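Local coordinates for CAMK/CAMK2 protein kinase (Salpingoeca rosetta, PDB 5IG1) that probably acts as a calcium/calmodulin-dependent protein kinase that transfers phosphate from ATP to serine and threonine residues of target proteins, this chain carrying its kinase domain, at residues E43-K48 / Y92-Y97; D12-D17 / C36-T41; H77-R82 / E96-G101. All coordinates share one frame; numbering follows the deposited sequence.

Interaction 1 (E43-K48 / Y92-Y97). With PO4 (phosphate ion), chain C.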
loop_
_atom_site.group_PDB
_atom_site.type_symbol
_atom_site.label_atom_id
_atom_site.label_comp_id
_atom_site.label_asym_id
_atom_site.label_seq_id
_atom_site.Cartn_x
_atom_site.Cartn_y
_atom_site.Cartn_z
ATOM N N GLU A 43 -0.250 13.021 -22.202
ATOM C CA GLU A 43 0.203 12.295 -21.027
ATOM C C GLU A 43 -0.440 10.914 -20.971
ATOM O O GLU A 43 -1.650 10.774 -21.169
ATOM C CB GLU A 43 -0.130 13.083 -19.765
ATOM C CG GLU A 43 -0.019 12.276 -18.490
ATOM C CD GLU A 43 -0.424 13.070 -17.270
ATOM O OE1 GLU A 43 -1.094 14.112 -17.431
ATOM O OE2 GLU A 43 -0.071 12.654 -16.149
ATOM N N VAL A 44 0.373 9.896 -20.709
ATOM C CA VAL A 44 -0.127 8.540 -20.521
ATOM C C VAL A 44 -0.564 8.374 -19.073
ATOM O O VAL A 44 0.186 8.697 -18.143
ATOM C CB VAL A 44 0.945 7.509 -20.905
ATOM C CG1 VAL A 44 0.443 6.104 -20.651
ATOM C CG2 VAL A 44 1.326 7.684 -22.363
ATOM N N CYS A 45 -1.776 7.863 -18.881
ATOM C CA CYS A 45 -2.431 7.794 -17.587
ATOM C C CYS A 45 -3.072 6.426 -17.402
ATOM O O CYS A 45 -3.294 5.679 -18.357
ATOM C CB CYS A 45 -3.488 8.895 -17.454
ATOM S SG CYS A 45 -2.801 10.526 -17.399
ATOM N N ALA A 46 -3.378 6.103 -16.152
ATOM C CA ALA A 46 -4.141 4.906 -15.818
ATOM C C ALA A 46 -5.506 5.362 -15.327
ATOM O O ALA A 46 -5.620 5.928 -14.237
ATOM C CB ALA A 46 -3.428 4.069 -14.759
ATOM N N VAL A 47 -6.537 5.127 -16.124
ATOM C CA VAL A 47 -7.902 5.414 -15.701
ATOM C C VAL A 47 -8.450 4.196 -14.962
ATOM O O VAL A 47 -8.296 3.053 -15.413
ATOM C CB VAL A 47 -8.790 5.801 -16.899
ATOM C CG1 VAL A 47 -8.740 4.738 -17.988
ATOM C CG2 VAL A 47 -10.219 6.050 -16.448
ATOM N N LYS A 48 -9.048 4.438 -13.801
ATOM C CA LYS A 48 -9.745 3.414 -13.037
ATOM C C LYS A 48 -11.231 3.564 -13.338
ATOM O O LYS A 48 -11.867 4.528 -12.898
ATOM C CB LYS A 48 -9.455 3.550 -11.540
ATOM C CG LYS A 48 -10.156 2.518 -10.656
ATOM C CD LYS A 48 -9.242 2.054 -9.521
ATOM C CE LYS A 48 -9.651 2.659 -8.184
ATOM N NZ LYS A 48 -8.759 2.202 -7.072
ATOM N N TYR A 92 -14.702 7.495 -13.532
ATOM C CA TYR A 92 -13.388 7.417 -14.163
ATOM C C TYR A 92 -12.404 8.157 -13.275
ATOM O O TYR A 92 -12.485 9.383 -13.141
ATOM C CB TYR A 92 -13.403 8.006 -15.569
ATOM C CG TYR A 92 -14.397 7.343 -16.484
ATOM C CD1 TYR A 92 -14.062 6.191 -17.193
ATOM C CD2 TYR A 92 -15.677 7.863 -16.636
ATOM C CE1 TYR A 92 -14.980 5.581 -18.033
ATOM C CE2 TYR A 92 -16.593 7.267 -17.476
ATOM C CZ TYR A 92 -16.243 6.128 -18.171
ATOM O OH TYR A 92 -17.168 5.538 -18.996
ATOM N N LEU A 93 -11.489 7.419 -12.658
ATOM C CA LEU A 93 -10.483 7.999 -11.776
ATOM C C LEU A 93 -9.149 7.971 -12.517
ATOM O O LEU A 93 -8.458 6.951 -12.533
ATOM C CB LEU A 93 -10.414 7.242 -10.452
ATOM C CG LEU A 93 -11.724 7.038 -9.685
ATOM C CD1 LEU A 93 -11.442 6.672 -8.241
ATOM C CD2 LEU A 93 -12.595 8.265 -9.750
ATOM N N VAL A 94 -8.790 9.092 -13.129
ATOM C CA VAL A 94 -7.547 9.179 -13.884
ATOM C C VAL A 94 -6.389 9.341 -12.909
ATOM O O VAL A 94 -6.417 10.219 -12.041
ATOM C CB VAL A 94 -7.602 10.341 -14.887
ATOM C CG1 VAL A 94 -6.279 10.471 -15.617
ATOM C CG2 VAL A 94 -8.741 10.125 -15.878
ATOM N N PHE A 95 -5.376 8.488 -13.042
ATOM C CA PHE A 95 -4.189 8.505 -12.202
ATOM C C PHE A 95 -2.943 8.636 -13.068
ATOM O O PHE A 95 -2.957 8.321 -14.265
ATOM C CB PHE A 95 -4.058 7.227 -11.361
ATOM C CG PHE A 95 -5.116 7.065 -10.311
ATOM C CD1 PHE A 95 -5.016 7.727 -9.101
ATOM C CD2 PHE A 95 -6.195 6.226 -10.520
ATOM C CE1 PHE A 95 -5.985 7.570 -8.126
ATOM C CE2 PHE A 95 -7.161 6.058 -9.549
ATOM C CZ PHE A 95 -7.056 6.731 -8.351
ATOM N N GLU A 96 -1.855 9.084 -12.444
ATOM C CA GLU A 96 -0.574 9.077 -13.129
ATOM C C GLU A 96 -0.194 7.645 -13.486
ATOM O O GLU A 96 -0.475 6.697 -12.746
ATOM C CB GLU A 96 0.520 9.727 -12.272
ATOM C CG GLU A 96 0.966 8.929 -11.065
ATOM C CD GLU A 96 2.230 9.488 -10.431
ATOM O OE1 GLU A 96 2.179 9.930 -9.261
ATOM O OE2 GLU A 96 3.281 9.494 -11.108
ATOM N N TYR A 97 0.425 7.493 -14.650
ATOM C CA TYR A 97 0.779 6.169 -15.135
ATOM C C TYR A 97 1.864 5.549 -14.267
ATOM O O TYR A 97 2.870 6.186 -13.941
ATOM C CB TYR A 97 1.251 6.243 -16.584
ATOM C CG TYR A 97 1.337 4.903 -17.270
ATOM C CD1 TYR A 97 0.201 4.130 -17.467
ATOM C CD2 TYR A 97 2.553 4.417 -17.744
ATOM C CE1 TYR A 97 0.272 2.908 -18.105
ATOM C CE2 TYR A 97 2.632 3.200 -18.385
ATOM C CZ TYR A 97 1.488 2.447 -18.560
ATOM O OH TYR A 97 1.553 1.228 -19.194
HETATM P P PO4 C . 4.262 1.395 -22.056
HETATM O O1 PO4 C . 4.914 0.426 -23.018
HETATM O O2 PO4 C . 3.527 2.460 -22.834
HETATM O O3 PO4 C . 3.271 0.663 -21.183
HETATM O O4 PO4 C . 5.319 2.025 -21.178
#
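Tyr97 turns one face of its ring to Val44. Its CB starts beside the Val44 carbonyl, and with CG anti to the backbone N (chi1 -167°) the ring runs alongside the valine, both side chains pointing the same way. CG and CD1 meet Val44 CG1, a CH-pi contact with the methyl 3.8 Å from the Tyr97 ring centroid. CD1 also approaches the Cys45 carbonyl; at the tip, Tyr97 OH donates to O3 of a phosphate ion (2.7 Å), probably from the crystallisation liquor. Further along, the backbones pair antiparallel. Ala46 and Phe95 exchange two hydrogen bonds (Ala46 N to Phe95 O, 2.9 Å), and Lys48 and Leu93 two more. Val47 CG2 lies in plane at the edge of the Tyr92 ring, as Lys48 CB does at the edge of the Phe95 ring. Strand 44-51 runs between strands 32-38 and 90-96, with 81-86 on the far side of 90-96. The face bearing Lys48, Leu93 and Phe95 is backed by helix 57-72: Leu93 touches Ile67, Phe95 touches Cys70, and Lys48 NZ forms a salt bridge with Glu66, the lysine-glutamate pair characteristic of the protein kinase N-lobe.

Interaction 2 (D12-D17 / C36-T41)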
loop_
_atom_site.group_PDB
_atom_site.type_symbol
_atom_site.label_atom_id
_atom_site.label_comp_id
_atom_site.label_asym_id
_atom_site.label_seq_id
_atom_site.Cartn_x
_atom_site.Cartn_y
_atom_site.Cartn_z
ATOM N N ASP A 12 -14.010 12.933 -23.274
ATOM C CA ASP A 12 -13.717 14.179 -23.971
ATOM C C ASP A 12 -12.280 14.633 -23.739
ATOM O O ASP A 12 -11.660 15.203 -24.643
ATOM C CB ASP A 12 -14.695 15.271 -23.534
ATOM C CG ASP A 12 -16.122 14.980 -23.955
ATOM O OD1 ASP A 12 -16.311 14.201 -24.912
ATOM O OD2 ASP A 12 -17.054 15.533 -23.333
ATOM N N LEU A 13 -11.731 14.386 -22.552
ATOM C CA LEU A 13 -10.367 14.792 -22.241
ATOM C C LEU A 13 -9.351 13.679 -22.440
ATOM O O LEU A 13 -8.186 13.964 -22.736
ATOM C CB LEU A 13 -10.278 15.293 -20.795
ATOM C CG LEU A 13 -11.250 16.411 -20.424
ATOM C CD1 LEU A 13 -10.899 16.991 -19.063
ATOM C CD2 LEU A 13 -11.251 17.486 -21.494
ATOM N N TYR A 14 -9.757 12.424 -22.279
ATOM C CA TYR A 14 -8.846 11.299 -22.405
ATOM C C TYR A 14 -9.336 10.353 -23.489
ATOM O O TYR A 14 -10.530 10.300 -23.798
ATOM C CB TYR A 14 -8.698 10.557 -21.083
ATOM C CG TYR A 14 -8.041 11.394 -20.014
ATOM C CD1 TYR A 14 -8.789 12.245 -19.207
ATOM C CD2 TYR A 14 -6.667 11.348 -19.822
ATOM C CE1 TYR A 14 -8.184 13.018 -18.228
ATOM C CE2 TYR A 14 -6.056 12.118 -18.852
ATOM C CZ TYR A 14 -6.816 12.945 -18.056
ATOM O OH TYR A 14 -6.195 13.707 -17.097
ATOM N N ASP A 15 -8.393 9.628 -24.083
ATOM C CA ASP A 15 -8.679 8.681 -25.150
ATOM C C ASP A 15 -8.292 7.290 -24.676
ATOM O O ASP A 15 -7.192 7.099 -24.139
ATOM C CB ASP A 15 -7.925 9.046 -26.437
ATOM C CG ASP A 15 -8.335 8.186 -27.623
ATOM O OD1 ASP A 15 -9.436 8.407 -28.167
ATOM O OD2 ASP A 15 -7.553 7.297 -28.022
ATOM N N VAL A 16 -9.205 6.336 -24.853
ATOM C CA VAL A 16 -8.954 4.937 -24.531
ATOM C C VAL A 16 -10.075 4.112 -25.141
ATOM O O VAL A 16 -11.233 4.538 -25.166
ATOM C CB VAL A 16 -8.840 4.716 -23.002
ATOM C CG1 VAL A 16 -10.109 5.149 -22.296
ATOM C CG2 VAL A 16 -8.503 3.272 -22.679
ATOM N N ASP A 17 -9.721 2.939 -25.654
ATOM C CA ASP A 17 -10.700 1.957 -26.109
ATOM C C ASP A 17 -10.862 0.954 -24.974
ATOM O O ASP A 17 -10.026 0.064 -24.793
ATOM C CB ASP A 17 -10.257 1.285 -27.402
ATOM C CG ASP A 17 -11.378 0.505 -28.064
ATOM O OD1 ASP A 17 -12.307 0.058 -27.357
ATOM O OD2 ASP A 17 -11.325 0.333 -29.300
ATOM N N CYS A 36 -4.900 4.998 -20.647
ATOM C CA CYS A 36 -5.509 6.039 -21.460
ATOM C C CYS A 36 -4.492 7.136 -21.724
ATOM O O CYS A 36 -3.442 7.210 -21.088
ATOM C CB CYS A 36 -6.751 6.626 -20.782
ATOM S SG CYS A 36 -6.404 7.439 -19.211
ATOM N N VAL A 37 -4.816 8.002 -22.676
ATOM C CA VAL A 37 -3.931 9.084 -23.086
ATOM C C VAL A 37 -4.706 10.392 -23.047
ATOM O O VAL A 37 -5.813 10.480 -23.593
ATOM C CB VAL A 37 -3.351 8.847 -24.493
ATOM C CG1 VAL A 37 -2.581 10.066 -24.948
ATOM C CG2 VAL A 37 -2.462 7.622 -24.494
ATOM N N ASN A 38 -4.128 11.398 -22.398
ATOM C CA ASN A 38 -4.716 12.728 -22.369
ATOM C C ASN A 38 -4.813 13.282 -23.786
ATOM O O ASN A 38 -3.796 13.451 -24.465
ATOM C CB ASN A 38 -3.870 13.643 -21.483
ATOM C CG ASN A 38 -4.512 14.998 -21.241
ATOM O OD1 ASN A 38 -4.959 15.672 -22.169
ATOM N ND2 ASN A 38 -4.557 15.404 -19.982
ATOM N N LYS A 39 -6.042 13.560 -24.231
ATOM C CA LYS A 39 -6.238 14.077 -25.581
ATOM C C LYS A 39 -5.432 15.351 -25.811
ATOM O O LYS A 39 -4.877 15.554 -26.898
ATOM C CB LYS A 39 -7.721 14.343 -25.840
ATOM C CG LYS A 39 -8.573 13.121 -26.147
ATOM C CD LYS A 39 -9.914 13.566 -26.747
ATOM C CE LYS A 39 -10.902 12.419 -26.935
ATOM N NZ LYS A 39 -10.511 11.460 -28.002
ATOM N N ARG A 40 -5.351 16.218 -24.801
ATOM C CA ARG A 40 -4.733 17.522 -25.025
ATOM C C ARG A 40 -3.223 17.478 -24.820
ATOM O O ARG A 40 -2.467 18.013 -25.635
ATOM C CB ARG A 40 -5.366 18.576 -24.114
ATOM C CG ARG A 40 -4.687 19.919 -24.196
ATOM C CD ARG A 40 -5.205 20.900 -23.162
ATOM N NE ARG A 40 -4.128 21.749 -22.658
ATOM C CZ ARG A 40 -3.579 21.619 -21.455
ATOM N NH1 ARG A 40 -4.023 20.681 -20.624
ATOM N NH2 ARG A 40 -2.595 22.430 -21.081
ATOM N N THR A 41 -2.760 16.855 -23.738
ATOM C CA THR A 41 -1.346 16.900 -23.390
ATOM C C THR A 41 -0.552 15.682 -23.856
ATOM O O THR A 41 0.683 15.740 -23.877
ATOM C CB THR A 41 -1.187 17.059 -21.873
ATOM O OG1 THR A 41 -1.479 15.817 -21.213
ATOM C CG2 THR A 41 -2.123 18.127 -21.366
#
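Tyr14 and Asp15 form a short antiparallel strand against Val37 and Asn38. Three backbone hydrogen bonds carry it. Asp15 and Val37 bond both ways, Asp15 N to Val37 O at 2.8 Å and Val37 N to Asp15 O at 2.9 Å; one residue past the strand, Lys39 N donates to Leu13 O, a carbonyl at the end of helix 10-13. A further pair of bonds shapes the turn that follows. The Asn38 side chain reaches forward along its own chain, and its OD1 accepts from Arg40 N (2.7 Å), an Asx turn, in the plane of the amide carbonyl, and from Thr41 N, which comes from above that plane.

One ionic contact is present. The Lys39 chain passes over the carbonyls of Leu13 and Asp12, then bends at its last torsion (chi4 -69°), which brings NZ round to Asp15 OD1 at 3.2 Å, a salt bridge whose hydrogen bond is weak; the two side chains cross at about a right angle.

The remaining contacts are van der Waals and aromatic. The Tyr14 ring and the Asn38 amide have planes 60° apart, with Tyr14 CD2 against Asn38 CA (3.5 Å) and CE2 against its CB. Cys36 SG stands obliquely to the same ring, 4.8 Å from the Tyr14 centroid, a sulfur-aromatic contact, and Val16 CB packs on Cys36 CB (3.6 Å). Phe10 brings a second ring to Tyr14, its plane about 10° from parallel.

The chemistry is split by depth: Tyr14 and Cys36 are buried, both touching Cys45 of strand 44-51, whereas the Asp15-Lys39 pair lies at the surface, where solvent probably screens it. Main-chain bonds, which depend little on side-chain identity, therefore seem to do most to dock the N-terminal segment beside the 36-38 end of strand 32-38 in the kinase sheet.

Interaction 3 (H77-R82 / E96-G101). With PO4 (phosphate ion), chain C.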
loop_
_atom_site.group_PDB
_atom_site.type_symbol
_atom_site.label_atom_id
_atom_site.label_comp_id
_atom_site.label_asym_id
_atom_site.label_seq_id
_atom_site.Cartn_x
_atom_site.Cartn_y
_atom_site.Cartn_z
ATOM N N HIS A 77 5.624 9.882 -3.663
ATOM C CA HIS A 77 5.474 8.449 -3.448
ATOM C C HIS A 77 4.027 8.041 -3.221
ATOM O O HIS A 77 3.759 6.999 -2.606
ATOM C CB HIS A 77 6.367 8.010 -2.292
ATOM C CG HIS A 77 7.808 8.316 -2.535
ATOM N ND1 HIS A 77 8.525 7.733 -3.557
ATOM C CD2 HIS A 77 8.648 9.191 -1.937
ATOM C CE1 HIS A 77 9.755 8.208 -3.554
ATOM N NE2 HIS A 77 9.856 9.096 -2.582
ATOM N N ILE A 78 3.092 8.849 -3.708
ATOM C CA ILE A 78 1.678 8.515 -3.767
ATOM C C ILE A 78 1.255 8.667 -5.218
ATOM O O ILE A 78 1.452 9.734 -5.811
ATOM C CB ILE A 78 0.836 9.427 -2.865
ATOM C CG1 ILE A 78 1.251 9.279 -1.406
ATOM C CG2 ILE A 78 -0.639 9.117 -3.031
ATOM C CD1 ILE A 78 0.553 10.255 -0.512
ATOM N N VAL A 79 0.689 7.603 -5.790
ATOM C CA VAL A 79 0.166 7.646 -7.151
ATOM C C VAL A 79 -0.853 8.771 -7.264
ATOM O O VAL A 79 -1.945 8.691 -6.693
ATOM C CB VAL A 79 -0.461 6.305 -7.559
ATOM C CG1 VAL A 79 -1.138 6.449 -8.912
ATOM C CG2 VAL A 79 0.596 5.213 -7.603
ATOM N N SER A 80 -0.505 9.817 -8.008
ATOM C CA SER A 80 -1.313 11.024 -8.049
ATOM C C SER A 80 -2.536 10.822 -8.930
ATOM O O SER A 80 -2.421 10.388 -10.082
ATOM C CB SER A 80 -0.490 12.208 -8.562
ATOM O OG SER A 80 0.358 12.719 -7.546
ATOM N N MET A 81 -3.707 11.152 -8.387
ATOM C CA MET A 81 -4.929 11.208 -9.177
ATOM C C MET A 81 -4.961 12.529 -9.934
ATOM O O MET A 81 -5.083 13.599 -9.328
ATOM C CB MET A 81 -6.160 11.063 -8.292
ATOM C CG MET A 81 -7.441 10.945 -9.085
ATOM S SD MET A 81 -8.888 10.823 -8.038
ATOM C CE MET A 81 -8.892 12.468 -7.331
ATOM N N ARG A 82 -4.843 12.453 -11.260
ATOM C CA ARG A 82 -4.906 13.648 -12.093
ATOM C C ARG A 82 -6.277 14.311 -12.005
ATOM O O ARG A 82 -6.391 15.504 -11.702
ATOM C CB ARG A 82 -4.577 13.283 -13.539
ATOM C CG ARG A 82 -3.223 12.646 -13.727
ATOM C CD ARG A 82 -2.111 13.508 -13.136
ATOM N NE ARG A 82 -0.797 13.013 -13.534
ATOM C CZ ARG A 82 0.329 13.261 -12.876
ATOM N NH1 ARG A 82 0.305 13.990 -11.771
ATOM N NH2 ARG A 82 1.474 12.769 -13.318
ATOM N N GLU A 96 -1.855 9.084 -12.444
ATOM C CA GLU A 96 -0.574 9.077 -13.129
ATOM C C GLU A 96 -0.194 7.645 -13.486
ATOM O O GLU A 96 -0.475 6.697 -12.746
ATOM C CB GLU A 96 0.520 9.727 -12.272
ATOM C CG GLU A 96 0.966 8.929 -11.065
ATOM C CD GLU A 96 2.230 9.488 -10.431
ATOM O OE1 GLU A 96 2.179 9.930 -9.261
ATOM O OE2 GLU A 96 3.281 9.494 -11.108
ATOM N N TYR A 97 0.425 7.493 -14.650
ATOM C CA TYR A 97 0.779 6.169 -15.135
ATOM C C TYR A 97 1.864 5.549 -14.267
ATOM O O TYR A 97 2.870 6.186 -13.941
ATOM C CB TYR A 97 1.251 6.243 -16.584
ATOM C CG TYR A 97 1.337 4.903 -17.270
ATOM C CD1 TYR A 97 0.201 4.130 -17.467
ATOM C CD2 TYR A 97 2.553 4.417 -17.744
ATOM C CE1 TYR A 97 0.272 2.908 -18.105
ATOM C CE2 TYR A 97 2.632 3.200 -18.385
ATOM C CZ TYR A 97 1.488 2.447 -18.560
ATOM O OH TYR A 97 1.553 1.228 -19.194
ATOM N N VAL A 98 1.644 4.292 -13.899
ATOM C CA VAL A 98 2.557 3.511 -13.082
ATOM C C VAL A 98 2.778 2.197 -13.814
ATOM O O VAL A 98 1.828 1.431 -14.019
ATOM C CB VAL A 98 1.993 3.278 -11.672
ATOM C CG1 VAL A 98 2.700 2.140 -10.988
ATOM C CG2 VAL A 98 2.113 4.559 -10.855
ATOM N N SER A 99 4.020 1.943 -14.223
ATOM C CA SER A 99 4.328 0.808 -15.085
ATOM C C SER A 99 5.317 -0.181 -14.488
ATOM O O SER A 99 5.715 -1.124 -15.182
ATOM C CB SER A 99 4.881 1.305 -16.424
ATOM O OG SER A 99 6.080 2.034 -16.225
ATOM N N GLY A 100 5.751 0.015 -13.247
ATOM C CA GLY A 100 6.705 -0.900 -12.656
ATOM C C GLY A 100 6.092 -2.103 -11.979
ATOM O O GLY A 100 6.818 -3.028 -11.605
ATOM N N GLY A 101 4.775 -2.106 -11.816
ATOM C CA GLY A 101 4.098 -3.186 -11.152
ATOM C C GLY A 101 4.243 -3.124 -9.646
ATOM O O GLY A 101 4.687 -2.132 -9.057
HETATM P P PO4 C . 4.262 1.395 -22.056
HETATM O O1 PO4 C . 4.914 0.426 -23.018
HETATM O O2 PO4 C . 3.527 2.460 -22.834
HETATM O O3 PO4 C . 3.271 0.663 -21.183
HETATM O O4 PO4 C . 5.319 2.025 -21.178
#
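Glu96 reaches across to Ser80 with both its backbone and its side chain. CG lies between the backbone N and the carbonyl carbon (chi1 71°), and the chain then runs extended, so that the carboxylate arrives beside the main chain of 78-80. There OE1 takes Ser80 N on its anti lone pair, 3.0 Å away and nearly straight at 166°, while Glu96 N returns a bond of 2.8 Å to Ser80 O, nearly in line with that carbonyl. OE1 also forms a salt bridge with Lys159 NZ. Exchanging Glu96 for an alanine removes the carboxylate, which is likely to leave Ser80 N without its acceptor and Lys159 without its opposite charge.

On another flank lies Arg82, its guanidinium lying with one face over Glu96 CB, 3.4 Å from NH2. The guanidinium and carboxylate planes are only 25° apart, but Glu96 OE2 sits well out of the guanidinium plane, 4.3 Å from Arg82 NH2, so the charges are merely near each other; Arg82 NE makes its salt bridge with Glu43 instead. Val79 crosses Glu96 and Val98 obliquely, one branch to each: CG1 meets Glu96 CG at 3.9 Å, and CG2 meets Val98 CG2 at 3.6 Å.

Downstream, the backbone of Ser99 to Gly101 bonds to Leu149 and Ala150. Segment 96-101, running from strand 90-96 toward strand 101-102, corresponds to the hinge that joins the two lobes of a protein kinase, here tied to the loop that leads from helix 57-72 into strand 81-86.

Interactions 1 and 2 lie in one sheet, joined through neighbouring strands 32-38 and 44-51: Cys45 N probably bonds to Cys36 O, and Val94 packs on Tyr14. Interaction 1 is the buried core, regular backbone pairing with mostly apolar side chains; interaction 2 is at the surface, where backbone bonds go with an exposed salt bridge. Interaction 3 is partly buried and combines one backbone bond, one carboxylate bond and a few apolar branches, where strand 90-96 passes into the hinge. It shares Glu96 and Tyr97 with interaction 1, and the Glu43-Arg82 salt bridge links 43-48 to 77-82. Interactions 2 and 3 barely meet, through Tyr14 and Arg82, their centres about 17 Å apart.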